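Side-chain contacts in yeast glycogen phosphorylase (Saccharomyces cerevisiae, PDB 1YGP), which belongs to the carbohydrate phosphorylase family of the GT-B clan and carries bound pyridoxal-5'-phosphate: residues E385-D388 / W389-W393; G738-G742 / A743-I747. All blocks are in the same frame, centred on the assembly; numbering follows the deposited sequence.

Interaction 1 (E385-D388 / W389-W393); sequences EKLD and WHEAW
D388 reaches forward over the first turn of helix 389-399, and its side chain is the one to follow. CB lies against E391, with D388 CB 4.0 Å from E391 CB. CG then swings anti to the backbone N (chi1 175°), which sets it beside W389 N and carries the carboxylate toward the start of the helix. At the tip, OD2 accepts from H390 N at 3.2 Å, a weak and bent bond with an N-H...O angle of 129°. The same oxygen lies beside H390 CB, the root of the histidine side chain. The carboxylate and imidazole planes stand 44° apart, and the ring leads away, one face lying over W389 CE3. This is an N-cap: D388 precedes the helix and its side chain takes up an amide of the first turn, where no carbonyl of an earlier turn is available. The negative carboxylate would probably also suit the helix dipole. The backbone carbonyl of D388 opens the helical bonding, with A392 N donating to D388 O at 2.9 Å, nearly straight; E391 N adds a weak second bond to that oxygen. Just upstream, L387 packs CB on A392 CB at 4.2 Å. Its CD1 touches E391 OE2 at 3.6 Å, the two side chains crossing at about a right angle. The A392 methyl also touches Q378, L381 and V382 of helix 372-384.

Interaction 2 (G738-G742 / A743-I747); sequences GTVDG and ANVEI
N744 turns its CG anti to its own carbonyl carbon (chi1 -77°), and this brings the amide back from the helix to the backbone of T739. V745, the next residue, has CG2 likewise anti to its carbonyl carbon, so that this methyl faces the connecting loop. The amide nitrogen N744 ND2 donates to T739 O at 2.9 Å with an N-H...O angle of 149°. The donor lies in the plane of the T739 carbonyl, whereas the acceptor sits 20° out of the asparagine's amide plane. Nearer the backbone, D741 O receives a weak bond from N744 N. The loop so spanned is the strand-to-helix turn of a beta-alpha-beta unit made of strand 735-739, helix 743-751 and strand 757-759, whose two strands are neighbours in a parallel sheet. V740 is the centre of an inverse gamma turn, closed by a weak bond from D741 N to T739 O, the same oxygen that N744 holds. A positive phi at G742 then leads the chain into the helix, where V745 N makes a weak bond to G742 O. Across the turn, V740 CG2 meets V745 CG2 at 4.0 Å, the two valines crossing obliquely, and V745 CG2 lies 3.8 Å from D741 N. The D741 carboxylate points elsewhere: OD1 accepts from E720 N. N744 ND2 has a further, weak bond to H713 O. About 8 Å from the side chain of A743 lies the pyridoxal-5'-phosphate.

Going from the N terminus, the chain meets interaction 1 first, in the short loop that joins helix 372-384 to helix 389-399, on the flank of the part of the fold built round the mixed sheet that contains strands 361-366 and 400-404. More than three hundred residues later it reaches interaction 2, the turn from strand 735-739 into helix 743-751 in the part built round the parallel sheet. Each contact closes its own local loop; the two run in series and neither nest nor cross. The centres of interactions 1 and 2 are about 45 Å apart, with no touch between them. Interaction 1 caps the start of helix 389-399; interaction 2 joins a strand to the helix after it.

Interaction 1 (E385-D388 / W389-W393)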
ATOM      1  N   GLU A 385       1.611 -28.243 -23.127  1.00 22.34           N
ATOM      2  CA  GLU A 385       1.572 -29.631 -22.720  1.00 21.12           C
ATOM      3  C   GLU A 385       1.550 -30.659 -23.856  1.00 16.95           C
ATOM      4  O   GLU A 385       1.677 -31.857 -23.590  1.00 17.39           O
ATOM      5  CB  GLU A 385       0.365 -29.790 -21.817  1.00 21.71           C
ATOM      6  CG  GLU A 385       0.767 -30.322 -20.451  1.00 27.82           C
ATOM      7  CD  GLU A 385       1.635 -29.427 -19.573  1.00 29.66           C
ATOM      8  OE1 GLU A 385       1.163 -28.407 -19.062  1.00 30.67           O
ATOM      9  OE2 GLU A 385       2.795 -29.775 -19.384  1.00 31.02           O
ATOM     10  N   LYS A 386       1.370 -30.225 -25.105  1.00 10.56           N
ATOM     11  CA  LYS A 386       1.443 -31.064 -26.284  1.00 13.99           C
ATOM     12  C   LYS A 386       0.444 -32.219 -26.386  1.00 17.20           C
ATOM     13  O   LYS A 386       0.777 -33.325 -26.860  1.00 18.86           O
ATOM     14  CB  LYS A 386       2.866 -31.614 -26.396  1.00 12.66           C
ATOM     15  CG  LYS A 386       3.987 -30.607 -26.375  1.00 15.35           C
ATOM     16  CD  LYS A 386       3.882 -29.699 -27.580  1.00 19.48           C
ATOM     17  CE  LYS A 386       5.120 -28.838 -27.675  1.00 21.68           C
ATOM     18  NZ  LYS A 386       5.274 -28.086 -26.446  1.00 28.32           N
ATOM     19  N   LEU A 387      -0.804 -32.039 -25.936  1.00 15.08           N
ATOM     20  CA  LEU A 387      -1.767 -33.114 -26.090  1.00 13.18           C
ATOM     21  C   LEU A 387      -2.362 -33.007 -27.485  1.00 16.92           C
ATOM     22  O   LEU A 387      -2.103 -32.070 -28.248  1.00 18.58           O
ATOM     23  CB  LEU A 387      -2.898 -33.040 -25.081  1.00  9.53           C
ATOM     24  CG  LEU A 387      -2.630 -33.207 -23.582  1.00 12.48           C
ATOM     25  CD1 LEU A 387      -3.867 -33.831 -22.976  1.00 12.12           C
ATOM     26  CD2 LEU A 387      -1.509 -34.176 -23.273  1.00 13.13           C
ATOM     27  N   ASP A 388      -3.102 -34.026 -27.896  1.00 17.88           N
ATOM     28  CA  ASP A 388      -3.784 -33.971 -29.167  1.00 18.71           C
ATOM     29  C   ASP A 388      -4.900 -32.954 -28.996  1.00 17.39           C
ATOM     30  O   ASP A 388      -5.542 -32.901 -27.938  1.00 11.35           O
ATOM     31  CB  ASP A 388      -4.361 -35.349 -29.491  1.00 33.14           C
ATOM     32  CG  ASP A 388      -5.208 -35.414 -30.759  1.00 42.72           C
ATOM     33  OD1 ASP A 388      -4.715 -35.005 -31.816  1.00 51.19           O
ATOM     34  OD2 ASP A 388      -6.357 -35.867 -30.680  1.00 45.45           O
ATOM     35  N   TRP A 389      -5.205 -32.204 -30.052  1.00 17.14           N
ATOM     36  CA  TRP A 389      -6.273 -31.221 -29.999  1.00 17.44           C
ATOM     37  C   TRP A 389      -7.548 -31.884 -29.529  1.00 18.52           C
ATOM     38  O   TRP A 389      -8.238 -31.389 -28.642  1.00 23.96           O
ATOM     39  CB  TRP A 389      -6.525 -30.608 -31.362  1.00 12.74           C
ATOM     40  CG  TRP A 389      -7.235 -29.267 -31.308  1.00 17.62           C
ATOM     41  CD1 TRP A 389      -6.519 -28.103 -31.424  1.00 20.19           C
ATOM     42  CD2 TRP A 389      -8.585 -29.046 -31.183  1.00 18.63           C
ATOM     43  NE1 TRP A 389      -7.404 -27.137 -31.386  1.00 18.47           N
ATOM     44  CE2 TRP A 389      -8.642 -27.647 -31.242  1.00 19.77           C
ATOM     45  CE3 TRP A 389      -9.753 -29.795 -31.027  1.00 17.89           C
ATOM     46  CZ2 TRP A 389      -9.866 -26.991 -31.144  1.00 18.82           C
ATOM     47  CZ3 TRP A 389     -10.976 -29.142 -30.927  1.00 16.71           C
ATOM     48  CH2 TRP A 389     -11.029 -27.750 -30.986  1.00 21.78           C
ATOM     49  N   HIS A 390      -7.852 -33.061 -30.040  1.00 20.13           N
ATOM     50  CA  HIS A 390      -9.087 -33.673 -29.616  1.00 22.93           C
ATOM     51  C   HIS A 390      -9.042 -34.275 -28.227  1.00 22.38           C
ATOM     52  O   HIS A 390     -10.068 -34.262 -27.549  1.00 25.54           O
ATOM     53  CB  HIS A 390      -9.474 -34.684 -30.675  1.00 26.75           C
ATOM     54  CG  HIS A 390     -10.075 -33.919 -31.851  1.00 27.86           C
ATOM     55  ND1 HIS A 390      -9.519 -33.591 -33.020  1.00 29.81           N
ATOM     56  CD2 HIS A 390     -11.342 -33.382 -31.827  1.00 28.74           C
ATOM     57  CE1 HIS A 390     -10.385 -32.874 -33.698  1.00 32.42           C
ATOM     58  NE2 HIS A 390     -11.474 -32.759 -32.969  1.00 36.10           N
ATOM     59  N   GLU A 391      -7.890 -34.700 -27.712  1.00 20.56           N
ATOM     60  CA  GLU A 391      -7.872 -35.295 -26.386  1.00 22.38           C
ATOM     61  C   GLU A 391      -8.009 -34.183 -25.344  1.00 25.05           C
ATOM     62  O   GLU A 391      -8.751 -34.298 -24.370  1.00 29.69           O
ATOM     63  CB  GLU A 391      -6.586 -36.033 -26.240  1.00 18.37           C
ATOM     64  CG  GLU A 391      -6.454 -36.904 -25.000  1.00 33.99           C
ATOM     65  CD  GLU A 391      -4.999 -37.299 -24.709  1.00 43.00           C
ATOM     66  OE1 GLU A 391      -4.248 -37.611 -25.645  1.00 49.39           O
ATOM     67  OE2 GLU A 391      -4.608 -37.278 -23.537  1.00 45.41           O
ATOM     68  N   ALA A 392      -7.324 -33.063 -25.599  1.00 26.93           N
ATOM     69  CA  ALA A 392      -7.344 -31.865 -24.776  1.00 21.02           C
ATOM     70  C   ALA A 392      -8.757 -31.308 -24.664  1.00 20.56           C
ATOM     71  O   ALA A 392      -9.295 -31.102 -23.561  1.00 18.72           O
ATOM     72  CB  ALA A 392      -6.447 -30.815 -25.407  1.00 21.45           C
ATOM     73  N   TRP A 393      -9.409 -31.153 -25.818  1.00 19.14           N
ATOM     74  CA  TRP A 393     -10.766 -30.647 -25.847  1.00 22.07           C
ATOM     75  C   TRP A 393     -11.749 -31.501 -25.042  1.00 20.59           C
ATOM     76  O   TRP A 393     -12.690 -30.988 -24.425  1.00 19.94           O
ATOM     77  CB  TRP A 393     -11.247 -30.528 -27.302  1.00 18.79           C
ATOM     78  CG  TRP A 393     -12.572 -29.789 -27.302  1.00 21.94           C
ATOM     79  CD1 TRP A 393     -13.719 -30.409 -27.711  1.00 21.19           C
ATOM     80  CD2 TRP A 393     -12.780 -28.508 -26.846  1.00 22.03           C
ATOM     81  NE1 TRP A 393     -14.663 -29.529 -27.505  1.00 25.67           N
ATOM     82  CE2 TRP A 393     -14.161 -28.393 -27.001  1.00 20.90           C
ATOM     83  CE3 TRP A 393     -12.038 -27.444 -26.331  1.00 23.12           C
ATOM     84  CZ2 TRP A 393     -14.826 -27.224 -26.649  1.00 17.83           C
ATOM     85  CZ3 TRP A 393     -12.700 -26.269 -25.975  1.00 24.47           C
ATOM     86  CH2 TRP A 393     -14.083 -26.163 -26.133  1.00 24.30           C
TER

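Interaction 2 (G738-G742 / A743-I747)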
ATOM      1  N   GLY A 738     -44.622  -7.187  -4.680  1.00 19.82           N
ATOM      2  CA  GLY A 738     -43.821  -7.414  -5.857  1.00 18.32           C
ATOM      3  C   GLY A 738     -44.610  -7.864  -7.056  1.00 18.50           C
ATOM      4  O   GLY A 738     -45.814  -8.149  -6.993  1.00 19.72           O
ATOM      5  N   THR A 739     -43.877  -7.871  -8.159  1.00 14.00           N
ATOM      6  CA  THR A 739     -44.396  -8.314  -9.421  1.00 13.49           C
ATOM      7  C   THR A 739     -44.204  -9.814  -9.495  1.00 12.99           C
ATOM      8  O   THR A 739     -43.337 -10.379  -8.813  1.00 13.79           O
ATOM      9  CB  THR A 739     -43.648  -7.673 -10.534  1.00 13.60           C
ATOM     10  OG1 THR A 739     -43.211  -6.400 -10.126  1.00 19.89           O
ATOM     11  CG2 THR A 739     -44.565  -7.499 -11.714  1.00 27.24           C
ATOM     12  N   VAL A 740     -44.985 -10.510 -10.314  1.00 10.15           N
ATOM     13  CA  VAL A 740     -44.893 -11.963 -10.371  1.00 12.35           C
ATOM     14  C   VAL A 740     -43.845 -12.323 -11.418  1.00 12.57           C
ATOM     15  O   VAL A 740     -44.057 -12.605 -12.600  1.00 12.65           O
ATOM     16  CB  VAL A 740     -46.345 -12.519 -10.635  1.00 11.07           C
ATOM     17  CG1 VAL A 740     -47.063 -11.741 -11.728  1.00  9.02           C
ATOM     18  CG2 VAL A 740     -46.227 -14.009 -10.938  1.00  9.06           C
ATOM     19  N   ASP A 741     -42.649 -12.205 -10.864  1.00 14.22           N
ATOM     20  CA  ASP A 741     -41.422 -12.291 -11.609  1.00 18.68           C
ATOM     21  C   ASP A 741     -40.280 -12.599 -10.655  1.00 18.69           C
ATOM     22  O   ASP A 741     -40.396 -12.382  -9.448  1.00 20.46           O
ATOM     23  CB  ASP A 741     -41.269 -10.938 -12.298  1.00 24.32           C
ATOM     24  CG  ASP A 741     -39.898 -10.584 -12.833  1.00 25.92           C
ATOM     25  OD1 ASP A 741     -39.478 -11.164 -13.840  1.00 25.41           O
ATOM     26  OD2 ASP A 741     -39.275  -9.728 -12.208  1.00 23.44           O
ATOM     27  N   GLY A 742     -39.190 -13.142 -11.191  1.00 20.79           N
ATOM     28  CA  GLY A 742     -37.951 -13.386 -10.464  1.00 18.85           C
ATOM     29  C   GLY A 742     -38.102 -14.386  -9.334  1.00 18.35           C
ATOM     30  O   GLY A 742     -38.897 -15.341  -9.348  1.00 13.57           O
ATOM     31  N   ALA A 743     -37.348 -14.063  -8.289  1.00 15.57           N
ATOM     32  CA  ALA A 743     -37.378 -14.876  -7.096  1.00 12.77           C
ATOM     33  C   ALA A 743     -38.735 -14.743  -6.402  1.00 12.90           C
ATOM     34  O   ALA A 743     -39.087 -15.612  -5.600  1.00 19.54           O
ATOM     35  CB  ALA A 743     -36.275 -14.431  -6.147  1.00 11.43           C
ATOM     36  N   ASN A 744     -39.559 -13.731  -6.710  1.00  5.54           N
ATOM     37  CA  ASN A 744     -40.861 -13.586  -6.098  1.00  3.27           C
ATOM     38  C   ASN A 744     -41.708 -14.823  -6.269  1.00  5.70           C
ATOM     39  O   ASN A 744     -42.264 -15.318  -5.288  1.00  5.27           O
ATOM     40  CB  ASN A 744     -41.605 -12.419  -6.683  1.00  2.00           C
ATOM     41  CG  ASN A 744     -41.068 -11.116  -6.130  1.00  8.18           C
ATOM     42  OD1 ASN A 744     -40.504 -11.013  -5.039  1.00 10.17           O
ATOM     43  ND2 ASN A 744     -41.198 -10.038  -6.869  1.00 18.22           N
ATOM     44  N   VAL A 745     -41.726 -15.397  -7.476  1.00  7.44           N
ATOM     45  CA  VAL A 745     -42.452 -16.627  -7.786  1.00 10.06           C
ATOM     46  C   VAL A 745     -42.017 -17.769  -6.842  1.00 12.80           C
ATOM     47  O   VAL A 745     -42.863 -18.347  -6.146  1.00 15.93           O
ATOM     48  CB  VAL A 745     -42.181 -16.975  -9.281  1.00 13.89           C
ATOM     49  CG1 VAL A 745     -42.821 -18.286  -9.644  1.00 16.13           C
ATOM     50  CG2 VAL A 745     -42.794 -15.932 -10.196  1.00 10.73           C
ATOM     51  N   GLU A 746     -40.733 -18.104  -6.715  1.00 10.77           N
ATOM     52  CA  GLU A 746     -40.341 -19.148  -5.781  1.00 14.54           C
ATOM     53  C   GLU A 746     -40.543 -18.812  -4.317  1.00 15.35           C
ATOM     54  O   GLU A 746     -40.867 -19.738  -3.559  1.00 13.39           O
ATOM     55  CB  GLU A 746     -38.894 -19.537  -5.997  1.00 18.30           C
ATOM     56  CG  GLU A 746     -39.003 -20.593  -7.052  1.00 23.31           C
ATOM     57  CD  GLU A 746     -37.730 -20.944  -7.797  1.00 30.30           C
ATOM     58  OE1 GLU A 746     -37.400 -20.231  -8.752  1.00 31.34           O
ATOM     59  OE2 GLU A 746     -37.107 -21.950  -7.444  1.00 30.29           O
ATOM     60  N   ILE A 747     -40.391 -17.538  -3.893  1.00 14.44           N
ATOM     61  CA  ILE A 747     -40.720 -17.119  -2.520  1.00 16.37           C
ATOM     62  C   ILE A 747     -42.177 -17.530  -2.275  1.00 20.18           C
ATOM     63  O   ILE A 747     -42.469 -18.227  -1.300  1.00 21.92           O
ATOM     64  CB  ILE A 747     -40.663 -15.569  -2.283  1.00 14.93           C
ATOM     65  CG1 ILE A 747     -39.302 -14.959  -2.619  1.00 12.93           C
ATOM     66  CG2 ILE A 747     -41.038 -15.311  -0.844  1.00  2.00           C
ATOM     67  CD1 ILE A 747     -38.133 -15.666  -1.959  1.00 14.18           C
TER